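PDB 6CC2: cell division control protein 45 cdc45 putative from Entamoeba histolytica, which probably serves, as Cdc45 does in other eukaryotes, as a component of the CMG replicative helicase that unwinds DNA during chromosome replication. Local coordinates for residues A[80-85]-A[101-106]; A[262-267]-A[309-314]. All blocks are in the same frame, centred on the assembly; numbering follows the deposited sequence.

Interaction 1: residues A[80-85]-A[101-106]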
loop_
_atom_site.group_PDB
_atom_site.type_symbol
_atom_site.label_atom_id
_atom_site.label_comp_id
_atom_site.label_asym_id
_atom_site.label_seq_id
_atom_site.Cartn_x
_atom_site.Cartn_y
_atom_site.Cartn_z
ATOM N N VAL A 80 -5.510 -9.062 -21.974
ATOM C CA VAL A 80 -5.688 -8.732 -20.560
ATOM C C VAL A 80 -4.318 -8.504 -19.940
ATOM O O VAL A 80 -3.345 -9.195 -20.267
ATOM C CB VAL A 80 -6.457 -9.827 -19.788
ATOM C CG1 VAL A 80 -7.818 -10.009 -20.398
ATOM C CG2 VAL A 80 -5.670 -11.132 -19.765
ATOM N N PHE A 81 -4.253 -7.515 -19.054
ATOM C CA PHE A 81 -3.114 -7.279 -18.180
ATOM C C PHE A 81 -3.567 -7.526 -16.748
ATOM O O PHE A 81 -4.616 -7.024 -16.343
ATOM C CB PHE A 81 -2.615 -5.837 -18.295
ATOM C CG PHE A 81 -1.864 -5.560 -19.535
ATOM C CD1 PHE A 81 -2.531 -5.268 -20.719
ATOM C CD2 PHE A 81 -0.470 -5.572 -19.538
ATOM C CE1 PHE A 81 -1.823 -4.983 -21.872
ATOM C CE2 PHE A 81 0.230 -5.293 -20.702
ATOM C CZ PHE A 81 -0.447 -5.013 -21.862
ATOM N N PHE A 82 -2.787 -8.299 -16.003
ATOM C CA PHE A 82 -2.968 -8.480 -14.571
ATOM C C PHE A 82 -1.881 -7.667 -13.880
ATOM O O PHE A 82 -0.681 -7.887 -14.125
ATOM C CB PHE A 82 -2.875 -9.956 -14.195
ATOM C CG PHE A 82 -3.919 -10.828 -14.860
ATOM C CD1 PHE A 82 -5.213 -10.370 -15.056
ATOM C CD2 PHE A 82 -3.597 -12.093 -15.293
ATOM C CE1 PHE A 82 -6.174 -11.169 -15.661
ATOM C CE2 PHE A 82 -4.555 -12.904 -15.896
ATOM C CZ PHE A 82 -5.852 -12.436 -16.080
ATOM N N ILE A 83 -2.297 -6.704 -13.055
ATOM C CA ILE A 83 -1.375 -5.742 -12.445
ATOM C C ILE A 83 -1.269 -5.998 -10.942
ATOM O O ILE A 83 -2.256 -5.878 -10.206
ATOM C CB ILE A 83 -1.823 -4.300 -12.738
ATOM C CG1 ILE A 83 -1.832 -4.056 -14.250
ATOM C CG2 ILE A 83 -0.923 -3.297 -12.024
ATOM C CD1 ILE A 83 -2.380 -2.696 -14.659
ATOM N N ASP A 84 -0.041 -6.313 -10.510
ATOM C CA ASP A 84 0.341 -6.555 -9.100
ATOM C C ASP A 84 -0.402 -7.745 -8.510
ATOM O O ASP A 84 -0.574 -7.857 -7.308
ATOM C CB ASP A 84 0.183 -5.306 -8.227
ATOM C CG ASP A 84 1.410 -5.065 -7.313
ATOM O OD1 ASP A 84 2.412 -5.810 -7.429
ATOM O OD2 ASP A 84 1.384 -4.122 -6.483
ATOM N N CYS A 85 -0.823 -8.669 -9.368
ATOM C CA CYS A 85 -1.368 -9.948 -8.954
ATOM C C CYS A 85 -1.131 -10.950 -10.078
ATOM O O CYS A 85 -0.716 -10.578 -11.181
ATOM C CB CYS A 85 -2.859 -9.850 -8.630
ATOM S SG CYS A 85 -3.906 -9.331 -10.020
ATOM N N ILE A 101 -6.628 -15.616 -25.928
ATOM C CA ILE A 101 -6.423 -14.207 -25.609
ATOM C C ILE A 101 -4.939 -13.993 -25.341
ATOM O O ILE A 101 -4.181 -14.933 -25.085
ATOM C CB ILE A 101 -7.285 -13.792 -24.395
ATOM C CG1 ILE A 101 -8.775 -13.835 -24.761
ATOM C CG2 ILE A 101 -6.908 -12.408 -23.874
ATOM C CD1 ILE A 101 -9.203 -12.772 -25.754
ATOM N N PHE A 102 -4.519 -12.733 -25.402
ATOM C CA PHE A 102 -3.163 -12.356 -25.006
ATOM C C PHE A 102 -3.179 -11.976 -23.531
ATOM O O PHE A 102 -3.904 -11.061 -23.129
ATOM C CB PHE A 102 -2.651 -11.219 -25.894
ATOM C CG PHE A 102 -2.382 -11.649 -27.306
ATOM C CD1 PHE A 102 -3.418 -11.768 -28.216
ATOM C CD2 PHE A 102 -1.094 -11.954 -27.715
ATOM C CE1 PHE A 102 -3.175 -12.194 -29.526
ATOM C CE2 PHE A 102 -0.841 -12.371 -29.005
ATOM C CZ PHE A 102 -1.879 -12.494 -29.918
ATOM N N VAL A 103 -2.404 -12.703 -22.729
ATOM C CA VAL A 103 -2.391 -12.561 -21.283
ATOM C C VAL A 103 -1.021 -12.047 -20.872
ATOM O O VAL A 103 -0.007 -12.716 -21.101
ATOM C CB VAL A 103 -2.716 -13.886 -20.572
ATOM C CG1 VAL A 103 -2.562 -13.721 -19.061
ATOM C CG2 VAL A 103 -4.121 -14.354 -20.944
ATOM N N TYR A 104 -0.997 -10.861 -20.259
ATOM C CA TYR A 104 0.231 -10.262 -19.762
ATOM C C TYR A 104 0.100 -10.011 -18.275
ATOM O O TYR A 104 -0.979 -9.667 -17.770
ATOM C CB TYR A 104 0.561 -8.956 -20.501
ATOM C CG TYR A 104 0.835 -9.185 -21.966
ATOM C CD1 TYR A 104 1.998 -9.830 -22.369
ATOM C CD2 TYR A 104 -0.058 -8.775 -22.940
ATOM C CE1 TYR A 104 2.259 -10.071 -23.719
ATOM C CE2 TYR A 104 0.197 -9.005 -24.282
ATOM C CZ TYR A 104 1.350 -9.650 -24.664
ATOM O OH TYR A 104 1.608 -9.893 -25.995
ATOM N N ILE A 105 1.212 -10.166 -17.570
ATOM C CA ILE A 105 1.251 -9.989 -16.128
ATOM C C ILE A 105 2.386 -9.034 -15.776
ATOM O O ILE A 105 3.536 -9.249 -16.171
ATOM C CB ILE A 105 1.424 -11.337 -15.402
ATOM C CG1 ILE A 105 0.227 -12.242 -15.699
ATOM C CG2 ILE A 105 1.588 -11.105 -13.899
ATOM C CD1 ILE A 105 0.372 -13.645 -15.122
ATOM N N ILE A 106 2.056 -7.979 -15.028
ATOM C CA ILE A 106 3.038 -7.057 -14.474
ATOM C C ILE A 106 2.830 -7.104 -12.958
ATOM O O ILE A 106 1.902 -6.491 -12.435
ATOM C CB ILE A 106 2.883 -5.637 -15.003
ATOM C CG1 ILE A 106 2.952 -5.598 -16.518
ATOM C CG2 ILE A 106 3.998 -4.727 -14.430
ATOM C CD1 ILE A 106 2.673 -4.213 -17.116
#
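Val80 and Phe82 supply both backbone N-H and C=O to strand 102-106, and Asp84 N adds a fifth bond to this parallel ladder. Val80 N binds Phe102 O and its own carbonyl takes Tyr104 N; Phe82 repeats the pattern with Tyr104 O and Ile106 N. The last rung, Asp84 N to Ile106 O at 2.7 Å, is almost straight (178° at the hydrogen), although Asp84 has left the strand. Between the rungs Phe81 CA sits 3.2 Å from Tyr104 O, a CA-H...O contact. The Asp84 carboxylate turns elsewhere, to Ser108 and Thr32.

Side chains alternate across the sheet. On one face Phe81, CG anti to the carbonyl carbon (chi1 -75°), swings its ring over against Tyr104, the planes inclined at 32°: CD2 and CE2 reach Tyr104 CB, and Tyr104 CD2 lies over the rim of the Phe81 ring, 3.9 Å above its plane. Ile106 CD1 lies 4.2 Å from Phe81 CD2. On the other face Val80 CG2 and Val103 CG2 run side by side, 3.8 Å apart. The Phe82 ring meets two residues there: CE2 touches Val103 CG1, and Ile105 CG1 lies at the ring edge beside CD2.

This is the strand pairing of a beta-alpha-beta unit, with helix 91-95 in the connection. Strands 24-29 and 122-125 flank the pair in the parallel sheet; helix 33-48 packs on Ile83 and Ile106, helix 61-71 on Val80 and Phe82.

Interaction 2: residues A[262-267]-A[309-314]. With EDO (1,2-ethanediol), chain K.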
loop_
_atom_site.group_PDB
_atom_site.type_symbol
_atom_site.label_atom_id
_atom_site.label_comp_id
_atom_site.label_asym_id
_atom_site.label_seq_id
_atom_site.Cartn_x
_atom_site.Cartn_y
_atom_site.Cartn_z
ATOM N N LEU A 262 4.204 15.549 7.240
ATOM C CA LEU A 262 4.649 16.654 8.084
ATOM C C LEU A 262 4.264 18.021 7.512
ATOM O O LEU A 262 3.714 18.861 8.220
ATOM C CB LEU A 262 6.160 16.553 8.275
ATOM C CG LEU A 262 6.857 17.653 9.100
ATOM C CD1 LEU A 262 6.323 17.661 10.516
ATOM C CD2 LEU A 262 8.368 17.493 9.084
ATOM N N ARG A 263 4.586 18.285 6.246
ATOM C CA ARG A 263 4.309 19.589 5.672
ATOM C C ARG A 263 2.824 19.901 5.629
ATOM O O ARG A 263 2.450 21.068 5.546
ATOM C CB ARG A 263 4.918 19.683 4.271
ATOM C CG ARG A 263 6.423 19.878 4.260
ATOM C CD ARG A 263 6.979 19.942 2.821
ATOM N NE ARG A 263 6.746 18.659 2.152
ATOM C CZ ARG A 263 7.508 17.586 2.323
ATOM N NH1 ARG A 263 8.583 17.625 3.097
ATOM N NH2 ARG A 263 7.193 16.462 1.704
ATOM N N HIS A 264 1.969 18.885 5.710
ATOM C CA HIS A 264 0.521 19.044 5.605
ATOM C C HIS A 264 -0.169 18.793 6.938
ATOM O O HIS A 264 -1.390 18.585 6.999
ATOM C CB HIS A 264 0.024 18.108 4.506
ATOM C CG HIS A 264 0.883 18.186 3.289
ATOM N ND1 HIS A 264 0.897 19.293 2.464
ATOM C CD2 HIS A 264 1.831 17.349 2.809
ATOM C CE1 HIS A 264 1.802 19.108 1.514
ATOM N NE2 HIS A 264 2.397 17.953 1.721
ATOM N N TRP A 265 0.589 18.843 8.015
ATOM C CA TRP A 265 0.084 18.506 9.342
ATOM C C TRP A 265 0.752 19.449 10.332
ATOM O O TRP A 265 0.963 20.636 10.026
ATOM C CB TRP A 265 0.380 17.042 9.647
ATOM C CG TRP A 265 -0.521 16.363 10.605
ATOM C CD1 TRP A 265 -1.470 16.916 11.390
ATOM C CD2 TRP A 265 -0.584 14.942 10.833
ATOM N NE1 TRP A 265 -2.120 15.936 12.120
ATOM C CE2 TRP A 265 -1.579 14.719 11.800
ATOM C CE3 TRP A 265 0.117 13.855 10.320
ATOM C CZ2 TRP A 265 -1.901 13.447 12.256
ATOM C CZ3 TRP A 265 -0.202 12.599 10.779
ATOM C CH2 TRP A 265 -1.205 12.406 11.733
ATOM N N THR A 266 1.049 18.936 11.528
ATOM C CA THR A 266 1.783 19.650 12.568
ATOM C C THR A 266 2.970 18.793 12.984
ATOM O O THR A 266 2.934 17.570 12.862
ATOM C CB THR A 266 0.947 19.950 13.808
ATOM O OG1 THR A 266 0.661 18.727 14.519
ATOM C CG2 THR A 266 -0.376 20.651 13.459
ATOM N N LEU A 267 4.022 19.437 13.502
ATOM C CA LEU A 267 5.162 18.668 13.999
ATOM C C LEU A 267 4.719 17.688 15.071
ATOM O O LEU A 267 5.096 16.511 15.055
ATOM C CB LEU A 267 6.223 19.610 14.546
ATOM C CG LEU A 267 7.350 18.931 15.338
ATOM C CD1 LEU A 267 8.075 17.909 14.489
ATOM C CD2 LEU A 267 8.321 19.987 15.893
ATOM N N SER A 309 0.137 24.478 12.507
ATOM C CA SER A 309 0.492 23.952 11.194
ATOM C C SER A 309 1.994 24.099 10.951
ATOM O O SER A 309 2.584 25.142 11.236
ATOM C CB SER A 309 -0.298 24.702 10.116
ATOM O OG SER A 309 0.359 24.637 8.867
ATOM N N TYR A 310 2.616 23.026 10.461
ATOM C CA TYR A 310 4.051 23.062 10.193
ATOM C C TYR A 310 4.403 24.165 9.211
ATOM O O TYR A 310 5.477 24.781 9.314
ATOM C CB TYR A 310 4.492 21.703 9.672
ATOM C CG TYR A 310 5.995 21.555 9.519
ATOM C CD1 TYR A 310 6.794 21.303 10.624
ATOM C CD2 TYR A 310 6.599 21.653 8.288
ATOM C CE1 TYR A 310 8.152 21.150 10.490
ATOM C CE2 TYR A 310 7.959 21.495 8.142
ATOM C CZ TYR A 310 8.727 21.259 9.259
ATOM O OH TYR A 310 10.094 21.114 9.124
ATOM N N LYS A 311 3.504 24.462 8.267
ATOM C CA LYS A 311 3.803 25.510 7.296
ATOM C C LYS A 311 3.915 26.886 7.947
ATOM O O LYS A 311 4.625 27.749 7.431
ATOM C CB LYS A 311 2.751 25.530 6.194
ATOM C CG LYS A 311 2.942 24.390 5.199
ATOM C CD LYS A 311 1.938 24.426 4.053
ATOM C CE LYS A 311 2.217 23.284 3.072
ATOM N NZ LYS A 311 1.257 23.277 1.932
ATOM N N THR A 312 3.231 27.114 9.068
ATOM C CA THR A 312 3.323 28.407 9.731
ATOM C C THR A 312 4.253 28.399 10.942
ATOM O O THR A 312 4.565 29.468 11.462
ATOM C CB THR A 312 1.931 28.897 10.154
ATOM O OG1 THR A 312 1.340 27.975 11.068
ATOM C CG2 THR A 312 1.029 29.050 8.931
HETATM N N MSE A 313 4.711 27.231 11.378
HETATM C CA MSE A 313 5.715 27.156 12.451
HETATM C C MSE A 313 6.960 27.896 11.979
HETATM O O MSE A 313 7.344 27.823 10.822
HETATM C CB MSE A 313 6.022 25.711 12.815
HETATM C CG MSE A 313 6.728 25.612 14.146
HETATM SE SE MSE A 313 7.039 23.822 14.737
HETATM C CE MSE A 313 8.464 23.304 13.505
ATOM N N SER A 314 7.583 28.667 12.865
ATOM C CA SER A 314 8.696 29.497 12.445
ATOM C C SER A 314 9.847 28.632 11.939
ATOM O O SER A 314 10.042 27.500 12.391
ATOM C CB SER A 314 9.180 30.361 13.605
ATOM O OG SER A 314 9.930 29.595 14.508
HETATM C C1 EDO K . 11.336 18.624 6.499
HETATM O O1 EDO K . 12.403 19.562 6.322
HETATM C C2 EDO K . 10.049 19.211 5.928
HETATM O O2 EDO K . 10.252 19.594 4.563
HETATM O O HOH W 1 1.130 22.216 7.639
HETATM O O HOH W 2 -0.908 21.372 3.001
#
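Trp265 O takes the backbone N-H of Tyr310 in a straight bond of 2.9 Å, lying in the carbonyl plane, and joins two stretches that are mostly loop. Before it, residues 262-263 form a short 3-10 turn, with Trp265 N returning to Leu262 O. In 309-314 the chain curls round Ser309 O, which accepts from Thr312 N, selenomethionine Met313 N and Thr312 OG1. A water beside the bridging bond donates to Arg263 O and Trp265 O and accepts from Ser309 OG.

Tyr310 gives the largest single share of the contact. With CG anti to the backbone N (chi1 -173°), its ring runs along the 3-10 turn and offers one face to Leu262, whose CG sits 3.8 Å from the centroid, 4° off the normal, as a CH-pi contact. Both methyls of that leucine spread over the same ring, CD2 reaching CZ, while Leu267 CB meets the edge.

Both loops lead into helices: Thr266 is the N-cap of helix 267-273, its hydroxyl accepting from Asp269 N, and Ser314 caps helix 315-331 through Met317 N, a helix whose Phe321 touches Leu262, Leu267 and Tyr310.

Lys311 stretches its extended chain past Arg263 O, CE at 3.3 Å. Its NZ binds Ser351 OG and a second water, which also bonds His264 ND1. Arg263 donates NE to Ser351 O and forms salt bridges through NH1 to Asp256 and NH2 to Asp356; NH1 also donates at 3.0 Å to O2 of an ethanediol, probably from the crystallisation liquor, whose C2 lies 3.7 Å from Tyr310 OH.

From the N terminus, interaction 1 comes first: it closes a short loop, 15 residues between its segments, with helix 91-95 inside and two adjoining strands of the N-terminal parallel sheet at its ends. The chain then runs on through strand 122-125 and, after a gap at 131-170 that is not modelled, helices 182-192, 199-213 and 219-233 and strand 251-257 before interaction 2 opens. That contact closes a longer, largely helical loop of 41 residues, bringing the lead-in to helix 267-273 against the lead-in to helix 315-331. The loops follow in series, neither nested nor crossing. The two contacts lie on opposite sides of the chain's centre, about 23 Å apart at their nearest atoms.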